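Local coordinates for UDP-N-acetylglucosamine--peptide N-acetylglucosaminyltransferase stabilizing protein GtfB (Streptococcus gordonii, PDB 5E9T), which works with GtfA in a heterotetramer that adds the first GlcNAc to the serine-rich adhesin GspB, which is then exported through the accessory SecA2/SecY2 system, at residues 3-8 against 195-200; 189-194 against 210-215. All blocks are in the same frame, centred on the assembly; numbering follows the deposited sequence.

Contact 1. Residues 3-8 against 195-200; sequences QLFDYY and LFNSLA
Asn-197 stands with its amide almost perpendicular to the ring of Phe-5, the two planes 89° apart and the amide oxygen OD1 lying at the ring edge, in its plane. Asn-197 OD1 is 3.3 Å from Phe-5 CD1. The same oxygen accepts the backbone N-H of Asp-6, with Asn-197 OD1 and Asp-6 N 3.2 Å apart; the donor lies in the carbonyl plane, on a lone pair, though the bond is somewhat bent (142° at the hydrogen). Asn-197 CG lies between its own backbone N and carbonyl carbon (chi1 60°), which swings the amide across to the strand ending at Phe-5. There a side chain accepts a peptide N-H just past the last residues of the two parallel strands. Within the strands Leu-4 N gives a straighter bond to Leu-195 O, at 2.8 Å, and on the face of Gln-3 and Leu-195 the side chains pass aslant, Gln-3 CG 4.2 Å from Leu-195 CD1. Helix 10-21 packs on that face, while helix 201-207 lies against Leu-4 and Phe-196. Further along, the Asp-6 carboxylate rests beside the methyl of Ala-200, the N-cap of helix 201-207. The hydrogen bond between Asp-6 OD2 and Ser-202 OG joins the end of strand 2-5 to the start of that helix, whose amino end would probably favour the carboxylate's negative charge.

Contact 2. Residues 189-194 against 210-215; sequences LDLDHI and TGRAGQ
His-193 and Gln-215 run side by side, their ends pointing the same way, with the imidazole turned 75° from the amide plane. His-193 ND1 points at Gln-215 O, near the ring plane, as if to donate to it; the separation is implausibly short, so the bond's details are doubtful. Gln-215 CG sits between the backbone N and the carbonyl carbon (chi1 73°), which brings the chain alongside the ring; CG and CD both lie near His-193 CE1, Gln-215 CD at 3.8 Å from it. The backbones add a weak bond from Gln-215 N to Asp-192 O at 3.4 Å. At the other end of the contact Leu-191 CB lies over one face of the Arg-212 guanidinium, toward its rim, 3.5 Å from Arg-212 NH2. The group's turn is set from within its own loop: Arg-212 NE donates to Ala-213 O at 2.7 Å, the oxygen lying in the guanidinium plane but the donor well above the carbonyl plane. In the next shell Arg-242 NH2 holds Leu-191 O, Leu-191 packs on Ile-2 and Leu-184, and Asp-216 OD1 takes the N-H of Ile-194. The two loops lead into the neighbouring parallel strands 194-196 and 216-219, which helix 201-207 connects. These are thus the loops at the amino ends of the two strands of a beta-alpha-beta crossover in a Rossmann-like parallel sheet.

Overall arrangement
Both contacts belong to one parallel sheet and meet on strand 194-196. Contact 2 joins the loop entering this strand to the loop entering its neighbour, 216-219, whereas contact 1 follows strand 194-196 to its carboxyl end, where it runs beside strand 2-5. Their centres are 15 Å apart, and they touch through packing of Leu-4 CB on Ile-194 CG2, at 4.2 Å. Helix 201-207 spans the gap: it starts directly after contact 1 and returns the chain to contact 2. The centre of contact 1, a buried one, is about 13 Å from the chain centre; that of contact 2 lies farther out, at about 28 Å. No other chain of the assembly touches either, so both illustrate how a Rossmann-like domain is stitched together internally.

Contact 1. Residues 3-8 against 195-200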
loop_
_atom_site.group_PDB
_atom_site.type_symbol
_atom_site.label_atom_id
_atom_site.label_comp_id
_atom_site.label_asym_id
_atom_site.label_seq_id
_atom_site.Cartn_x
_atom_site.Cartn_y
_atom_site.Cartn_z
ATOM N N GLN B 3 28.425 30.022 28.643
ATOM C CA GLN B 3 27.631 28.927 29.178
ATOM C C GLN B 3 27.346 27.947 28.056
ATOM O O GLN B 3 26.839 28.333 26.998
ATOM C CB GLN B 3 26.313 29.398 29.784
ATOM C CG GLN B 3 26.419 30.530 30.752
ATOM C CD GLN B 3 25.193 31.397 30.697
ATOM O OE1 GLN B 3 24.673 31.673 29.618
ATOM N NE2 GLN B 3 24.718 31.832 31.852
ATOM N N LEU B 4 27.672 26.687 28.289
ATOM C CA LEU B 4 27.535 25.654 27.278
ATOM C C LEU B 4 26.603 24.583 27.819
ATOM O O LEU B 4 26.984 23.815 28.706
ATOM C CB LEU B 4 28.900 25.083 26.947
ATOM C CG LEU B 4 29.003 24.068 25.837
ATOM C CD1 LEU B 4 29.015 24.751 24.491
ATOM C CD2 LEU B 4 30.281 23.441 26.098
ATOM N N PHE B 5 25.400 24.501 27.269
ATOM C CA PHE B 5 24.399 23.573 27.765
ATOM C C PHE B 5 24.153 22.485 26.732
ATOM O O PHE B 5 23.983 22.776 25.543
ATOM C CB PHE B 5 23.098 24.296 28.114
ATOM C CG PHE B 5 23.277 25.433 29.087
ATOM C CD1 PHE B 5 23.641 25.191 30.403
ATOM C CD2 PHE B 5 23.063 26.742 28.688
ATOM C CE1 PHE B 5 23.803 26.235 31.295
ATOM C CE2 PHE B 5 23.219 27.786 29.580
ATOM C CZ PHE B 5 23.590 27.533 30.884
ATOM N N ASP B 6 24.158 21.230 27.188
ATOM C CA ASP B 6 23.832 20.115 26.307
ATOM C C ASP B 6 22.468 20.318 25.662
ATOM O O ASP B 6 22.351 20.422 24.436
ATOM C CB ASP B 6 23.881 18.799 27.081
ATOM C CG ASP B 6 25.296 18.305 27.286
ATOM O OD1 ASP B 6 25.913 17.861 26.295
ATOM O OD2 ASP B 6 25.790 18.358 28.433
ATOM N N TYR B 7 21.425 20.392 26.478
ATOM C CA TYR B 7 20.063 20.537 26.001
ATOM C C TYR B 7 19.490 21.877 26.427
ATOM O O TYR B 7 19.964 22.512 27.371
ATOM C CB TYR B 7 19.174 19.418 26.539
ATOM C CG TYR B 7 19.669 18.056 26.161
ATOM C CD1 TYR B 7 19.971 17.758 24.842
ATOM C CD2 TYR B 7 19.859 17.074 27.118
ATOM C CE1 TYR B 7 20.431 16.515 24.484
ATOM C CE2 TYR B 7 20.321 15.826 26.770
ATOM C CZ TYR B 7 20.605 15.552 25.450
ATOM O OH TYR B 7 21.069 14.310 25.091
ATOM N N TYR B 8 18.472 22.310 25.697
ATOM C CA TYR B 8 17.628 23.402 26.143
ATOM C C TYR B 8 16.352 22.830 26.745
ATOM O O TYR B 8 15.667 22.021 26.113
ATOM C CB TYR B 8 17.278 24.364 25.011
ATOM C CG TYR B 8 16.298 25.401 25.489
ATOM C CD1 TYR B 8 16.634 26.263 26.523
ATOM C CD2 TYR B 8 15.027 25.495 24.944
ATOM C CE1 TYR B 8 15.743 27.202 26.984
ATOM C CE2 TYR B 8 14.126 26.436 25.400
ATOM C CZ TYR B 8 14.489 27.288 26.421
ATOM O OH TYR B 8 13.595 28.230 26.881
ATOM N N LEU B 195 30.699 27.466 31.952
ATOM C CA LEU B 195 29.684 26.937 32.850
ATOM C C LEU B 195 28.774 26.039 32.033
ATOM O O LEU B 195 28.228 26.465 31.009
ATOM C CB LEU B 195 28.893 28.038 33.539
ATOM C CG LEU B 195 29.833 28.984 34.242
ATOM C CD1 LEU B 195 29.545 30.203 33.469
ATOM C CD2 LEU B 195 29.537 29.227 35.710
ATOM N N PHE B 196 28.625 24.797 32.479
ATOM C CA PHE B 196 27.870 23.805 31.737
ATOM C C PHE B 196 27.038 22.973 32.700
ATOM O O PHE B 196 27.340 22.870 33.892
ATOM C CB PHE B 196 28.793 22.915 30.897
ATOM C CG PHE B 196 29.892 22.275 31.675
ATOM C CD1 PHE B 196 31.075 22.952 31.910
ATOM C CD2 PHE B 196 29.751 20.986 32.154
ATOM C CE1 PHE B 196 32.090 22.358 32.619
ATOM C CE2 PHE B 196 30.766 20.385 32.861
ATOM C CZ PHE B 196 31.935 21.070 33.097
ATOM N N ASN B 197 25.942 22.428 32.172
ATOM C CA ASN B 197 24.931 21.748 32.972
ATOM C C ASN B 197 24.955 20.219 32.936
ATOM O O ASN B 197 24.076 19.607 33.551
ATOM C CB ASN B 197 23.540 22.238 32.561
ATOM C CG ASN B 197 23.247 21.970 31.112
ATOM O OD1 ASN B 197 24.157 21.933 30.289
ATOM N ND2 ASN B 197 21.974 21.787 30.785
ATOM N N SER B 198 25.878 19.565 32.222
ATOM C CA SER B 198 25.811 18.105 32.196
ATOM C C SER B 198 27.175 17.467 31.952
ATOM O O SER B 198 28.170 18.140 31.673
ATOM C CB SER B 198 24.823 17.613 31.132
ATOM O OG SER B 198 24.796 16.198 31.084
ATOM N N LEU B 199 27.184 16.134 32.039
ATOM C CA LEU B 199 28.364 15.295 31.867
ATOM C C LEU B 199 28.483 14.726 30.458
ATOM O O LEU B 199 29.338 13.870 30.210
ATOM C CB LEU B 199 28.365 14.175 32.908
ATOM C CG LEU B 199 28.604 14.754 34.305
ATOM C CD1 LEU B 199 28.668 13.673 35.370
ATOM C CD2 LEU B 199 29.877 15.585 34.297
ATOM N N ALA B 200 27.618 15.161 29.546
ATOM C CA ALA B 200 27.701 14.850 28.125
ATOM C C ALA B 200 28.729 15.757 27.459
ATOM O O ALA B 200 29.639 16.261 28.125
ATOM C CB ALA B 200 26.332 14.986 27.458
#

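Contact 2. Residues 189-194 against 210-215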
loop_
_atom_site.group_PDB
_atom_site.type_symbol
_atom_site.label_atom_id
_atom_site.label_comp_id
_atom_site.label_asym_id
_atom_site.label_seq_id
_atom_site.Cartn_x
_atom_site.Cartn_y
_atom_site.Cartn_z
ATOM N N LEU B 189 35.115 33.026 20.895
ATOM C CA LEU B 189 34.510 33.198 22.205
ATOM C C LEU B 189 35.562 33.079 23.297
ATOM O O LEU B 189 36.453 32.223 23.241
ATOM C CB LEU B 189 33.406 32.168 22.424
ATOM C CG LEU B 189 32.377 32.111 21.307
ATOM C CD1 LEU B 189 31.289 31.103 21.644
ATOM C CD2 LEU B 189 31.806 33.508 21.036
ATOM N N ASP B 190 35.439 33.938 24.303
ATOM C CA ASP B 190 36.414 34.000 25.378
ATOM C C ASP B 190 36.172 32.859 26.361
ATOM O O ASP B 190 35.087 32.745 26.942
ATOM C CB ASP B 190 36.333 35.350 26.078
ATOM C CG ASP B 190 37.341 35.470 27.179
ATOM O OD1 ASP B 190 38.247 34.622 27.219
ATOM O OD2 ASP B 190 37.238 36.395 28.001
ATOM N N LEU B 191 37.189 32.020 26.537
ATOM C CA LEU B 191 37.108 30.748 27.240
ATOM C C LEU B 191 37.565 30.812 28.707
ATOM O O LEU B 191 37.973 29.775 29.239
ATOM C CB LEU B 191 37.856 29.666 26.457
ATOM C CG LEU B 191 36.999 29.189 25.266
ATOM C CD1 LEU B 191 37.786 28.384 24.235
ATOM C CD2 LEU B 191 35.775 28.401 25.738
ATOM N N ASP B 192 37.597 32.004 29.338
ATOM C CA ASP B 192 37.959 32.107 30.762
ATOM C C ASP B 192 37.345 30.985 31.548
ATOM O O ASP B 192 38.011 30.312 32.345
ATOM C CB ASP B 192 37.405 33.371 31.447
ATOM C CG ASP B 192 37.583 34.629 30.664
ATOM O OD1 ASP B 192 36.992 35.632 31.063
ATOM O OD2 ASP B 192 38.323 34.640 29.696
ATOM N N HIS B 193 36.047 30.819 31.346
ATOM C CA HIS B 193 35.198 30.015 32.191
ATOM C C HIS B 193 34.157 29.383 31.294
ATOM O O HIS B 193 33.610 30.051 30.413
ATOM C CB HIS B 193 34.544 30.881 33.269
ATOM C CG HIS B 193 35.516 31.423 34.269
ATOM N ND1 HIS B 193 36.295 30.607 35.059
ATOM C CD2 HIS B 193 35.843 32.693 34.600
ATOM C CE1 HIS B 193 37.058 31.350 35.839
ATOM N NE2 HIS B 193 36.801 32.620 35.582
ATOM N N ILE B 194 33.901 28.105 31.509
ATOM C CA ILE B 194 32.846 27.394 30.816
ATOM C C ILE B 194 31.895 26.903 31.895
ATOM O O ILE B 194 32.250 26.025 32.687
ATOM C CB ILE B 194 33.397 26.229 29.981
ATOM C CG1 ILE B 194 34.274 26.752 28.838
ATOM C CG2 ILE B 194 32.264 25.364 29.455
ATOM C CD1 ILE B 194 34.923 25.660 28.017
ATOM N N THR B 210 42.035 20.853 28.651
ATOM C CA THR B 210 42.974 21.008 29.766
ATOM C C THR B 210 44.268 21.705 29.353
ATOM O O THR B 210 44.864 22.432 30.158
ATOM C CB THR B 210 43.301 19.641 30.375
ATOM O OG1 THR B 210 42.084 18.957 30.704
ATOM C CG2 THR B 210 44.148 19.790 31.644
ATOM N N GLY B 211 44.721 21.497 28.113
ATOM C CA GLY B 211 45.923 22.174 27.648
ATOM C C GLY B 211 45.849 23.682 27.796
ATOM O O GLY B 211 46.834 24.331 28.151
ATOM N N ARG B 212 44.686 24.259 27.509
ATOM C CA ARG B 212 44.459 25.682 27.710
ATOM C C ARG B 212 44.096 25.970 29.169
ATOM O O ARG B 212 43.562 25.112 29.880
ATOM C CB ARG B 212 43.366 26.170 26.756
ATOM C CG ARG B 212 43.126 27.663 26.771
ATOM C CD ARG B 212 41.939 27.997 27.643
ATOM N NE ARG B 212 41.885 29.414 27.972
ATOM C CZ ARG B 212 41.589 30.367 27.099
ATOM N NH1 ARG B 212 41.560 31.634 27.486
ATOM N NH2 ARG B 212 41.324 30.051 25.840
ATOM N N ALA B 213 44.389 27.194 29.608
ATOM C CA ALA B 213 44.249 27.591 31.005
ATOM C C ALA B 213 42.936 28.329 31.245
ATOM O O ALA B 213 42.597 29.274 30.526
ATOM C CB ALA B 213 45.422 28.467 31.445
ATOM N N GLY B 214 42.221 27.890 32.266
ATOM C CA GLY B 214 40.977 28.479 32.716
ATOM C C GLY B 214 40.286 27.466 33.592
ATOM O O GLY B 214 40.640 26.288 33.611
ATOM N N GLN B 215 39.286 27.920 34.336
ATOM C CA GLN B 215 38.544 26.945 35.119
ATOM C C GLN B 215 37.048 27.131 34.955
ATOM O O GLN B 215 36.538 28.254 34.876
ATOM C CB GLN B 215 38.920 26.942 36.609
ATOM C CG GLN B 215 38.437 28.101 37.427
ATOM C CD GLN B 215 39.535 29.107 37.659
ATOM O OE1 GLN B 215 40.302 29.423 36.750
ATOM N NE2 GLN B 215 39.640 29.594 38.888
#